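Long-range contacts in putative short-chain oxidoreductase (Thermus thermophilus, PDB 2YUT), which binds NADP in a Rossmann-type fold and probably acts as an oxidoreductase of the short-chain dehydrogenase/reductase family: residues Ala52-Ala57 and Ala101-Lys106; Val117-Tyr122 and Val160-Pro165; Ala166-Leu171 and Lys180-Pro185. One frame throughout, in Å; residues are numbered along the deposited sequence.

Contact 1. Residues Ala52-Ala57 and Ala101-Lys106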
loop_
_atom_site.group_PDB
_atom_site.type_symbol
_atom_site.label_atom_id
_atom_site.label_comp_id
_atom_site.label_asym_id
_atom_site.label_seq_id
_atom_site.Cartn_x
_atom_site.Cartn_y
_atom_site.Cartn_z
ATOM N N ALA A 52 14.126 6.417 -3.999
ATOM C CA ALA A 52 13.778 5.449 -2.965
ATOM C C ALA A 52 14.751 5.681 -1.810
ATOM O O ALA A 52 14.584 5.141 -0.720
ATOM C CB ALA A 52 13.904 4.020 -3.493
ATOM N N ASP A 53 15.776 6.487 -2.074
ATOM C CA ASP A 53 16.767 6.846 -1.062
ATOM C C ASP A 53 16.348 8.237 -0.594
ATOM O O ASP A 53 16.546 9.226 -1.305
ATOM C CB ASP A 53 18.168 6.903 -1.677
ATOM C CG ASP A 53 19.249 7.219 -0.652
ATOM O OD1 ASP A 53 19.153 8.257 0.034
ATOM O OD2 ASP A 53 20.205 6.424 -0.537
ATOM N N GLU A 54 15.764 8.314 0.599
ATOM C CA GLU A 54 15.286 9.587 1.116
ATOM C C GLU A 54 16.285 10.743 1.106
ATOM O O GLU A 54 15.899 11.883 0.853
ATOM C CB GLU A 54 14.723 9.422 2.526
ATOM C CG GLU A 54 14.223 10.737 3.099
ATOM C CD GLU A 54 13.572 10.581 4.450
ATOM O OE1 GLU A 54 13.817 9.550 5.111
ATOM O OE2 GLU A 54 12.827 11.499 4.851
ATOM N N LEU A 55 17.556 10.466 1.377
ATOM C CA LEU A 55 18.551 11.534 1.381
ATOM C C LEU A 55 18.725 12.116 -0.020
ATOM O O LEU A 55 18.957 13.313 -0.179
ATOM C CB LEU A 55 19.897 11.027 1.909
ATOM C CG LEU A 55 19.927 10.539 3.362
ATOM C CD1 LEU A 55 21.331 10.054 3.704
ATOM C CD2 LEU A 55 19.511 11.664 4.300
ATOM N N GLU A 56 18.620 11.270 -1.038
ATOM C CA GLU A 56 18.753 11.751 -2.406
ATOM C C GLU A 56 17.504 12.535 -2.791
ATOM O O GLU A 56 17.586 13.556 -3.478
ATOM C CB GLU A 56 18.966 10.585 -3.373
ATOM C CG GLU A 56 20.338 9.946 -3.256
ATOM C CD GLU A 56 20.620 8.989 -4.391
ATOM O OE1 GLU A 56 20.557 9.423 -5.559
ATOM O OE2 GLU A 56 20.902 7.805 -4.119
ATOM N N ALA A 57 16.345 12.062 -2.344
ATOM C CA ALA A 57 15.098 12.757 -2.642
ATOM C C ALA A 57 15.147 14.137 -1.995
ATOM O O ALA A 57 14.809 15.141 -2.623
ATOM C CB ALA A 57 13.904 11.964 -2.109
ATOM N N ALA A 101 7.351 8.530 -3.831
ATOM C CA ALA A 101 6.321 9.560 -3.705
ATOM C C ALA A 101 6.300 10.188 -2.317
ATOM O O ALA A 101 6.193 11.407 -2.181
ATOM C CB ALA A 101 4.950 8.964 -4.021
ATOM N N ALA A 102 6.402 9.348 -1.289
ATOM C CA ALA A 102 6.386 9.823 0.089
ATOM C C ALA A 102 7.611 10.694 0.388
ATOM O O ALA A 102 7.486 11.755 0.991
ATOM C CB ALA A 102 6.327 8.628 1.059
ATOM N N PHE A 103 8.795 10.254 -0.031
ATOM C CA PHE A 103 9.995 11.051 0.219
ATOM C C PHE A 103 9.947 12.371 -0.560
ATOM O O PHE A 103 10.300 13.425 -0.034
ATOM C CB PHE A 103 11.264 10.265 -0.148
ATOM C CG PHE A 103 11.492 9.038 0.701
ATOM C CD1 PHE A 103 10.952 8.946 1.982
ATOM C CD2 PHE A 103 12.265 7.983 0.224
ATOM C CE1 PHE A 103 11.178 7.819 2.776
ATOM C CE2 PHE A 103 12.498 6.851 1.010
ATOM C CZ PHE A 103 11.952 6.770 2.288
ATOM N N VAL A 104 9.500 12.315 -1.808
ATOM C CA VAL A 104 9.403 13.523 -2.620
ATOM C C VAL A 104 8.403 14.512 -2.011
ATOM O O VAL A 104 8.707 15.691 -1.850
ATOM C CB VAL A 104 8.963 13.188 -4.071
ATOM C CG1 VAL A 104 8.497 14.453 -4.787
ATOM C CG2 VAL A 104 10.129 12.560 -4.829
ATOM N N LEU A 105 7.220 14.015 -1.660
ATOM C CA LEU A 105 6.174 14.851 -1.091
ATOM C C LEU A 105 6.557 15.467 0.253
ATOM O O LEU A 105 6.133 16.573 0.584
ATOM C CB LEU A 105 4.884 14.038 -0.940
ATOM C CG LEU A 105 3.643 14.805 -0.483
ATOM C CD1 LEU A 105 3.375 15.967 -1.440
ATOM C CD2 LEU A 105 2.447 13.865 -0.429
ATOM N N LYS A 106 7.360 14.752 1.027
ATOM C CA LYS A 106 7.773 15.250 2.328
ATOM C C LYS A 106 8.764 16.407 2.254
ATOM O O LYS A 106 8.666 17.360 3.019
ATOM C CB LYS A 106 8.402 14.121 3.151
ATOM C CG LYS A 106 8.995 14.586 4.483
ATOM C CD LYS A 106 9.658 13.434 5.238
ATOM C CE LYS A 106 10.224 13.897 6.575
ATOM N NZ LYS A 106 10.984 12.816 7.261
#
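Glu54 lies over one face of the Phe103 ring, and this stack carries most of the packing. Its CB sits above the ring centre, 3.5 Å from the centroid and 5° off the ring normal, a CH-pi contact. With CG anti to the backbone N (chi1 180°) and the chain extended, the carboxylate stacks at the CD1-CE1 rim, reaching just beyond it with its plane within 4° of the ring plane. At the ring edge, near its plane, the carbonyl Ala52 O comes within 3.2 Å of Phe103 CE2, meeting it side-on. Apolar packing continues where Ala57 CB meets Phe103 CB at 3.7 Å, the first turn of helix 54-64 settling on helix 89-107. The charged pair is looser: Lys106 NZ reaches Glu54 OE2 at 3.3 Å, a salt bridge whose hydrogen bond is weak, and OE2 also takes a bond from His107. Asp53 is the N-cap of helix 54-64; its OD1 accepts from Glu56 N at 3.2 Å and, weakly, from Leu55 N. Glu91 of the second subunit packs on Phe103. Glu54 thus serves both chemistries, its methylenes spread on an aromatic face while its carboxylate, shared between Lys106 and His107, probably stays ionised.

Contact 2. Residues Val117-Tyr122 and Val160-Pro165. With NAP (NADP nicotinamide-adenine-dinucleotide phosphate), chain B.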
loop_
_atom_site.group_PDB
_atom_site.type_symbol
_atom_site.label_atom_id
_atom_site.label_comp_id
_atom_site.label_asym_id
_atom_site.label_seq_id
_atom_site.Cartn_x
_atom_site.Cartn_y
_atom_site.Cartn_z
ATOM N N VAL A 117 1.118 16.094 -9.000
ATOM C CA VAL A 117 0.467 14.995 -9.693
ATOM C C VAL A 117 1.129 13.643 -9.469
ATOM O O VAL A 117 2.344 13.503 -9.595
ATOM C CB VAL A 117 0.424 15.284 -11.218
ATOM C CG1 VAL A 117 -0.369 14.216 -11.939
ATOM C CG2 VAL A 117 -0.165 16.672 -11.466
ATOM N N PHE A 118 0.307 12.649 -9.152
ATOM C CA PHE A 118 0.780 11.291 -8.905
ATOM C C PHE A 118 -0.084 10.348 -9.723
ATOM O O PHE A 118 -1.195 10.701 -10.122
ATOM C CB PHE A 118 0.674 10.966 -7.412
ATOM C CG PHE A 118 1.563 11.816 -6.551
ATOM C CD1 PHE A 118 2.866 11.415 -6.261
ATOM C CD2 PHE A 118 1.115 13.044 -6.068
ATOM C CE1 PHE A 118 3.713 12.220 -5.505
ATOM C CE2 PHE A 118 1.950 13.860 -5.311
ATOM C CZ PHE A 118 3.252 13.450 -5.029
ATOM N N PHE A 119 0.419 9.144 -9.966
ATOM C CA PHE A 119 -0.306 8.176 -10.772
ATOM C C PHE A 119 -0.695 6.905 -10.008
ATOM O O PHE A 119 0.161 6.182 -9.497
ATOM C CB PHE A 119 0.545 7.836 -12.001
ATOM C CG PHE A 119 0.879 9.041 -12.849
ATOM C CD1 PHE A 119 0.023 9.447 -13.876
ATOM C CD2 PHE A 119 2.011 9.806 -12.579
ATOM C CE1 PHE A 119 0.290 10.602 -14.619
ATOM C CE2 PHE A 119 2.291 10.966 -13.314
ATOM C CZ PHE A 119 1.428 11.366 -14.337
ATOM N N GLY A 120 -1.999 6.650 -9.931
ATOM C CA GLY A 120 -2.485 5.467 -9.249
ATOM C C GLY A 120 -2.859 4.419 -10.277
ATOM O O GLY A 120 -2.106 4.180 -11.221
ATOM N N ALA A 121 -4.022 3.797 -10.109
ATOM C CA ALA A 121 -4.470 2.777 -11.050
ATOM C C ALA A 121 -5.936 2.426 -10.866
ATOM O O ALA A 121 -6.473 2.528 -9.765
ATOM C CB ALA A 121 -3.628 1.519 -10.896
ATOM N N TYR A 122 -6.580 2.024 -11.957
ATOM C CA TYR A 122 -7.974 1.606 -11.906
ATOM C C TYR A 122 -7.959 0.266 -11.176
ATOM O O TYR A 122 -7.363 -0.698 -11.655
ATOM C CB TYR A 122 -8.530 1.427 -13.321
ATOM C CG TYR A 122 -8.833 2.731 -14.028
ATOM C CD1 TYR A 122 -9.854 3.566 -13.578
ATOM C CD2 TYR A 122 -8.098 3.135 -15.144
ATOM C CE1 TYR A 122 -10.139 4.765 -14.213
ATOM C CE2 TYR A 122 -8.374 4.338 -15.792
ATOM C CZ TYR A 122 -9.397 5.147 -15.320
ATOM O OH TYR A 122 -9.684 6.334 -15.951
ATOM N N VAL A 160 -3.202 15.939 -6.958
ATOM C CA VAL A 160 -4.044 15.393 -8.013
ATOM C C VAL A 160 -3.683 13.927 -8.243
ATOM O O VAL A 160 -2.521 13.596 -8.488
ATOM C CB VAL A 160 -3.842 16.170 -9.336
ATOM C CG1 VAL A 160 -4.747 15.609 -10.418
ATOM C CG2 VAL A 160 -4.120 17.651 -9.114
ATOM N N LEU A 161 -4.678 13.052 -8.148
ATOM C CA LEU A 161 -4.456 11.630 -8.367
ATOM C C LEU A 161 -4.936 11.271 -9.770
ATOM O O LEU A 161 -6.101 11.466 -10.110
ATOM C CB LEU A 161 -5.211 10.803 -7.319
ATOM C CG LEU A 161 -4.992 9.284 -7.270
ATOM C CD1 LEU A 161 -5.723 8.602 -8.405
ATOM C CD2 LEU A 161 -3.505 8.983 -7.334
ATOM N N VAL A 162 -4.029 10.750 -10.587
ATOM C CA VAL A 162 -4.375 10.380 -11.952
ATOM C C VAL A 162 -4.489 8.871 -12.158
ATOM O O VAL A 162 -3.623 8.105 -11.731
ATOM C CB VAL A 162 -3.324 10.910 -12.962
ATOM C CG1 VAL A 162 -3.696 10.468 -14.373
ATOM C CG2 VAL A 162 -3.219 12.432 -12.871
ATOM N N ARG A 163 -5.569 8.452 -12.810
ATOM C CA ARG A 163 -5.776 7.050 -13.130
ATOM C C ARG A 163 -5.758 6.942 -14.649
ATOM O O ARG A 163 -6.667 7.408 -15.333
ATOM C CB ARG A 163 -7.104 6.542 -12.565
ATOM C CG ARG A 163 -7.031 6.188 -11.085
ATOM C CD ARG A 163 -8.378 5.707 -10.559
ATOM N NE ARG A 163 -8.300 5.267 -9.170
ATOM C CZ ARG A 163 -9.347 4.867 -8.455
ATOM N NH1 ARG A 163 -10.557 4.854 -9.001
ATOM N NH2 ARG A 163 -9.185 4.467 -7.199
ATOM N N LEU A 164 -4.698 6.336 -15.166
ATOM C CA LEU A 164 -4.532 6.182 -16.600
ATOM C C LEU A 164 -4.808 4.767 -17.056
ATOM O O LEU A 164 -4.605 3.813 -16.311
ATOM C CB LEU A 164 -3.092 6.525 -17.009
ATOM C CG LEU A 164 -2.562 7.953 -16.857
ATOM C CD1 LEU A 164 -1.058 7.959 -17.064
ATOM C CD2 LEU A 164 -3.241 8.864 -17.855
ATOM N N PRO A 165 -5.304 4.615 -18.292
ATOM C CA PRO A 165 -5.573 3.277 -18.820
ATOM C C PRO A 165 -4.182 2.816 -19.268
ATOM O O PRO A 165 -3.196 3.508 -19.005
ATOM C CB PRO A 165 -6.503 3.556 -19.992
ATOM C CG PRO A 165 -5.986 4.877 -20.499
ATOM C CD PRO A 165 -5.774 5.658 -19.221
HETATM P PA NAP B . 8.380 3.828 -17.304
HETATM O O1A NAP B . 9.033 2.406 -16.927
HETATM O O2A NAP B . 8.457 4.132 -18.751
HETATM O O5B NAP B . 9.162 4.915 -16.415
HETATM C C5B NAP B . 9.336 4.708 -15.012
HETATM C C4B NAP B . 10.126 5.865 -14.402
HETATM O O4B NAP B . 10.259 5.621 -12.991
HETATM C C3B NAP B . 11.542 5.906 -14.984
HETATM O O3B NAP B . 11.934 7.263 -15.212
HETATM C C2B NAP B . 12.377 5.306 -13.855
HETATM O O2B NAP B . 13.691 5.870 -13.883
HETATM C C1B NAP B . 11.626 5.918 -12.674
HETATM N N9A NAP B . 12.031 5.260 -11.412
HETATM C C8A NAP B . 11.817 3.985 -11.096
HETATM N N7A NAP B . 12.343 3.729 -9.900
HETATM C C5A NAP B . 12.895 4.852 -9.450
HETATM C C6A NAP B . 13.596 5.191 -8.300
HETATM N N6A NAP B . 13.819 4.282 -7.355
HETATM N N1A NAP B . 14.046 6.446 -8.162
HETATM C C2A NAP B . 13.831 7.354 -9.098
HETATM N N3A NAP B . 13.170 7.067 -10.205
HETATM C C4A NAP B . 12.694 5.832 -10.411
HETATM O O3 NAP B . 6.876 3.764 -16.730
HETATM P PN NAP B . 5.708 4.761 -17.217
HETATM O O1N NAP B . 4.802 4.033 -18.136
HETATM O O2N NAP B . 6.290 6.044 -17.668
HETATM O O5D NAP B . 4.875 5.021 -15.864
HETATM C C5D NAP B . 4.939 6.284 -15.195
HETATM C C4D NAP B . 3.953 6.341 -14.024
HETATM O O4D NAP B . 2.641 6.096 -14.568
HETATM C C3D NAP B . 4.221 5.208 -13.031
HETATM O O3D NAP B . 3.740 5.542 -11.727
HETATM C C2D NAP B . 3.377 4.085 -13.628
HETATM O O2D NAP B . 3.049 3.099 -12.645
HETATM C C1D NAP B . 2.127 4.899 -13.957
HETATM N N1N NAP B . 1.177 4.178 -14.832
HETATM C C2N NAP B . 1.613 3.639 -16.049
HETATM C C3N NAP B . 0.717 2.959 -16.865
HETATM C C7N NAP B . 1.190 2.375 -18.199
HETATM O O7N NAP B . 0.471 1.620 -18.850
HETATM N N7N NAP B . 2.414 2.742 -18.569
HETATM C C4N NAP B . -0.609 2.813 -16.474
HETATM C C5N NAP B . -1.048 3.348 -15.267
HETATM C C6N NAP B . -0.160 4.030 -14.444
HETATM P P2B NAP B . 14.897 5.182 -14.701
HETATM O O1X NAP B . 14.287 4.610 -16.076
HETATM O O2X NAP B . 15.873 6.400 -15.101
HETATM O O3X NAP B . 15.589 4.138 -13.913
HETATM O O HOH W 1 -2.382 6.148 -13.161
HETATM O O HOH W 2 -4.686 1.540 -14.346
#
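Val162 O is gripped twice: Gly120 N donates to it at 2.8 Å, and a water does so at 2.7 Å. The same water donates to Gly120 O and accepts from Leu164 N, bridging the two segments where their strands end. Further back, Val162 N bonds to Phe118 O at 2.9 Å and Phe118 N to Val160 O. This ladder joins strands 114-119 and 158-162, parallel neighbours at one side of the Rossmann sheet, their axes 29° apart in the paired part. Val117, Phe119, Val160 and Val162 share one face of the sheet, where the three valines pack on helix 185-196, and Val117 CG1 presses on Val162 CG2 at a tight 3.5 Å. Phe119 lies alongside Val162, its CG anti to the carbonyl carbon (chi1 -59°), which brings CD1 to 3.7 Å from Leu164 CD1. Phe119 CB packs near the nicotinamide ribose oxygen O4D of NADP. Beyond the strands, Arg163 CB sits over one face of the Tyr122 ring, 3.9 Å from its centroid and offset toward the rim, while its guanidinium forms a salt bridge with Glu142 of helix 132-153. A second water links Tyr122 N to Leu164 O, which lies 3.7 Å from C5N of the nicotinamide.

Contact 3. Residues Ala166-Leu171 and Lys180-Pro185. With NAP (NADP nicotinamide-adenine-dinucleotide phosphate), chain B.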
loop_
_atom_site.group_PDB
_atom_site.type_symbol
_atom_site.label_atom_id
_atom_site.label_comp_id
_atom_site.label_asym_id
_atom_site.label_seq_id
_atom_site.Cartn_x
_atom_site.Cartn_y
_atom_site.Cartn_z
ATOM N N ALA A 166 -4.071 1.676 -19.933
ATOM C CA ALA A 166 -2.746 1.233 -20.364
ATOM C C ALA A 166 -2.109 2.273 -21.299
ATOM O O ALA A 166 -2.793 2.879 -22.129
ATOM C CB ALA A 166 -2.839 -0.115 -21.062
ATOM N N VAL A 167 -0.803 2.478 -21.143
ATOM C CA VAL A 167 -0.042 3.427 -21.955
ATOM C C VAL A 167 1.184 2.679 -22.478
ATOM O O VAL A 167 1.838 1.952 -21.730
ATOM C CB VAL A 167 0.416 4.646 -21.110
ATOM C CG1 VAL A 167 1.136 5.661 -21.986
ATOM C CG2 VAL A 167 -0.785 5.292 -20.439
ATOM N N ALA A 168 1.486 2.851 -23.762
ATOM C CA ALA A 168 2.615 2.162 -24.386
ATOM C C ALA A 168 3.971 2.739 -23.996
ATOM O O ALA A 168 4.446 3.685 -24.618
ATOM C CB ALA A 168 2.458 2.184 -25.914
ATOM N N THR A 169 4.585 2.170 -22.962
ATOM C CA THR A 169 5.896 2.617 -22.497
ATOM C C THR A 169 6.727 1.399 -22.119
ATOM O O THR A 169 6.235 0.268 -22.129
ATOM C CB THR A 169 5.796 3.499 -21.240
ATOM O OG1 THR A 169 5.397 2.685 -20.127
ATOM C CG2 THR A 169 4.781 4.625 -21.441
ATOM N N GLY A 170 7.982 1.643 -21.758
ATOM C CA GLY A 170 8.863 0.565 -21.362
ATOM C C GLY A 170 8.437 -0.119 -20.075
ATOM O O GLY A 170 8.999 -1.147 -19.708
ATOM N N LEU A 171 7.448 0.443 -19.382
ATOM C CA LEU A 171 6.968 -0.148 -18.134
ATOM C C LEU A 171 6.548 -1.596 -18.361
ATOM O O LEU A 171 6.761 -2.458 -17.510
ATOM C CB LEU A 171 5.766 0.632 -17.588
ATOM C CG LEU A 171 5.140 0.103 -16.289
ATOM C CD1 LEU A 171 6.085 0.378 -15.122
ATOM C CD2 LEU A 171 3.795 0.772 -16.043
ATOM N N LYS A 180 -3.067 -4.343 -26.163
ATOM C CA LYS A 180 -3.686 -3.773 -27.349
ATOM C C LYS A 180 -4.442 -2.499 -26.980
ATOM O O LYS A 180 -5.075 -2.427 -25.928
ATOM C CB LYS A 180 -4.643 -4.798 -27.968
ATOM C CG LYS A 180 -4.982 -4.543 -29.424
ATOM C CD LYS A 180 -5.759 -5.710 -30.018
ATOM C CE LYS A 180 -5.958 -5.533 -31.517
ATOM N NZ LYS A 180 -6.681 -6.683 -32.125
ATOM N N GLY A 181 -4.357 -1.490 -27.839
ATOM C CA GLY A 181 -5.053 -0.241 -27.582
ATOM C C GLY A 181 -4.417 0.692 -26.565
ATOM O O GLY A 181 -5.031 1.686 -26.170
ATOM N N ALA A 182 -3.196 0.392 -26.129
ATOM C CA ALA A 182 -2.524 1.256 -25.158
ATOM C C ALA A 182 -2.269 2.639 -25.763
ATOM O O ALA A 182 -1.799 2.751 -26.898
ATOM C CB ALA A 182 -1.210 0.631 -24.716
ATOM N N LEU A 183 -2.578 3.686 -25.004
ATOM C CA LEU A 183 -2.388 5.058 -25.474
ATOM C C LEU A 183 -0.923 5.388 -25.702
ATOM O O LEU A 183 -0.036 4.753 -25.133
ATOM C CB LEU A 183 -2.927 6.061 -24.453
ATOM C CG LEU A 183 -4.372 5.967 -23.972
ATOM C CD1 LEU A 183 -4.605 7.043 -22.917
ATOM C CD2 LEU A 183 -5.321 6.140 -25.140
ATOM N N SER A 184 -0.673 6.389 -26.539
ATOM C CA SER A 184 0.686 6.830 -26.783
ATOM C C SER A 184 0.986 7.662 -25.543
ATOM O O SER A 184 0.093 8.313 -25.003
ATOM C CB SER A 184 0.763 7.711 -28.040
ATOM O OG SER A 184 -0.026 8.879 -27.896
ATOM N N PRO A 185 2.235 7.637 -25.056
ATOM C CA PRO A 185 2.510 8.443 -23.866
ATOM C C PRO A 185 2.191 9.927 -24.068
ATOM O O PRO A 185 1.738 10.599 -23.142
ATOM C CB PRO A 185 3.993 8.165 -23.586
ATOM C CG PRO A 185 4.538 7.691 -24.905
ATOM C CD PRO A 185 3.416 6.863 -25.467
HETATM P PA NAP B . 8.380 3.828 -17.304
HETATM O O1A NAP B . 9.033 2.406 -16.927
HETATM O O2A NAP B . 8.457 4.132 -18.751
HETATM O O5B NAP B . 9.162 4.915 -16.415
HETATM C C5B NAP B . 9.336 4.708 -15.012
HETATM C C4B NAP B . 10.126 5.865 -14.402
HETATM O O4B NAP B . 10.259 5.621 -12.991
HETATM C C3B NAP B . 11.542 5.906 -14.984
HETATM O O3B NAP B . 11.934 7.263 -15.212
HETATM C C2B NAP B . 12.377 5.306 -13.855
HETATM O O2B NAP B . 13.691 5.870 -13.883
HETATM C C1B NAP B . 11.626 5.918 -12.674
HETATM N N9A NAP B . 12.031 5.260 -11.412
HETATM C C8A NAP B . 11.817 3.985 -11.096
HETATM N N7A NAP B . 12.343 3.729 -9.900
HETATM C C5A NAP B . 12.895 4.852 -9.450
HETATM C C6A NAP B . 13.596 5.191 -8.300
HETATM N N6A NAP B . 13.819 4.282 -7.355
HETATM N N1A NAP B . 14.046 6.446 -8.162
HETATM C C2A NAP B . 13.831 7.354 -9.098
HETATM N N3A NAP B . 13.170 7.067 -10.205
HETATM C C4A NAP B . 12.694 5.832 -10.411
HETATM O O3 NAP B . 6.876 3.764 -16.730
HETATM P PN NAP B . 5.708 4.761 -17.217
HETATM O O1N NAP B . 4.802 4.033 -18.136
HETATM O O2N NAP B . 6.290 6.044 -17.668
HETATM O O5D NAP B . 4.875 5.021 -15.864
HETATM C C5D NAP B . 4.939 6.284 -15.195
HETATM C C4D NAP B . 3.953 6.341 -14.024
HETATM O O4D NAP B . 2.641 6.096 -14.568
HETATM C C3D NAP B . 4.221 5.208 -13.031
HETATM O O3D NAP B . 3.740 5.542 -11.727
HETATM C C2D NAP B . 3.377 4.085 -13.628
HETATM O O2D NAP B . 3.049 3.099 -12.645
HETATM C C1D NAP B . 2.127 4.899 -13.957
HETATM N N1N NAP B . 1.177 4.178 -14.832
HETATM C C2N NAP B . 1.613 3.639 -16.049
HETATM C C3N NAP B . 0.717 2.959 -16.865
HETATM C C7N NAP B . 1.190 2.375 -18.199
HETATM O O7N NAP B . 0.471 1.620 -18.850
HETATM N N7N NAP B . 2.414 2.742 -18.569
HETATM C C4N NAP B . -0.609 2.813 -16.474
HETATM C C5N NAP B . -1.048 3.348 -15.267
HETATM C C6N NAP B . -0.160 4.030 -14.444
HETATM P P2B NAP B . 14.897 5.182 -14.701
HETATM O O1X NAP B . 14.287 4.610 -16.076
HETATM O O2X NAP B . 15.873 6.400 -15.101
HETATM O O3X NAP B . 15.589 4.138 -13.913
HETATM O O HOH W 3 -5.497 2.305 -23.163
#
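A short two-bond backbone bridge pairs Val167 with Leu183, within the long connection between strand 158-162 and helix 185-196, beside the nicotinamide end of NADP. Ala168 N gives a nearly straight bond to Leu183 O (2.8 Å, 172° at the hydrogen), and Leu183 N returns one to Ala166 O at 3.0 Å. A water also donates to Ala166 O and to Gly181 O. Ala182 CB packs against Ala168 N at 3.6 Å, and Val167 CG1, anti to the backbone N (chi1 -177°), rests on Pro185 CA at 3.6 Å. Val167 meanwhile reads the carboxamide: its N donates to O7N of NADP at 2.8 Å, and N7N returns a weak bond to Val167 O. Thr169 OG1 donates to the phosphate oxygen O1N through a doubtfully short bond (2.5 Å) and accepts from Leu171 N at 3.1 Å, an ST turn that fixes its rotation. A valine in place of Thr169 would probably leave O1N without this donor and Leu171 N without its acceptor, freeing the turn to shift. Leu171 CD2 lies 3.5 Å from N7N. Val167 and Thr169 lean on Leu12 of helix 11-19, while Ser184, its OG bonded to Glu187 N, is the N-cap of helix 185-196.

In the fold
The three contacts follow one another along the chain, and the cofactor runs past all of them. Contact 1 borders the adenine end, where Ala52 touches NADP; contact 2 packs against the nicotinamide and its ribose, and contact 3 supplies hydrogen bonds to the carboxamide and the neighbouring phosphate. Contacts 1 and 2 lie on opposite sides of the chain's centre, with their own centres about 19 Å apart, yet they meet where Ala101 CB packs on Phe118 CE1 at 3.8 Å. Contact 3 continues directly from contact 2, centres about 14 Å apart, and Pro165 CG touches Leu183 CD1 at 3.5 Å. Contacts 1 and 3 do not touch: their nearest atoms are about 14 Å apart.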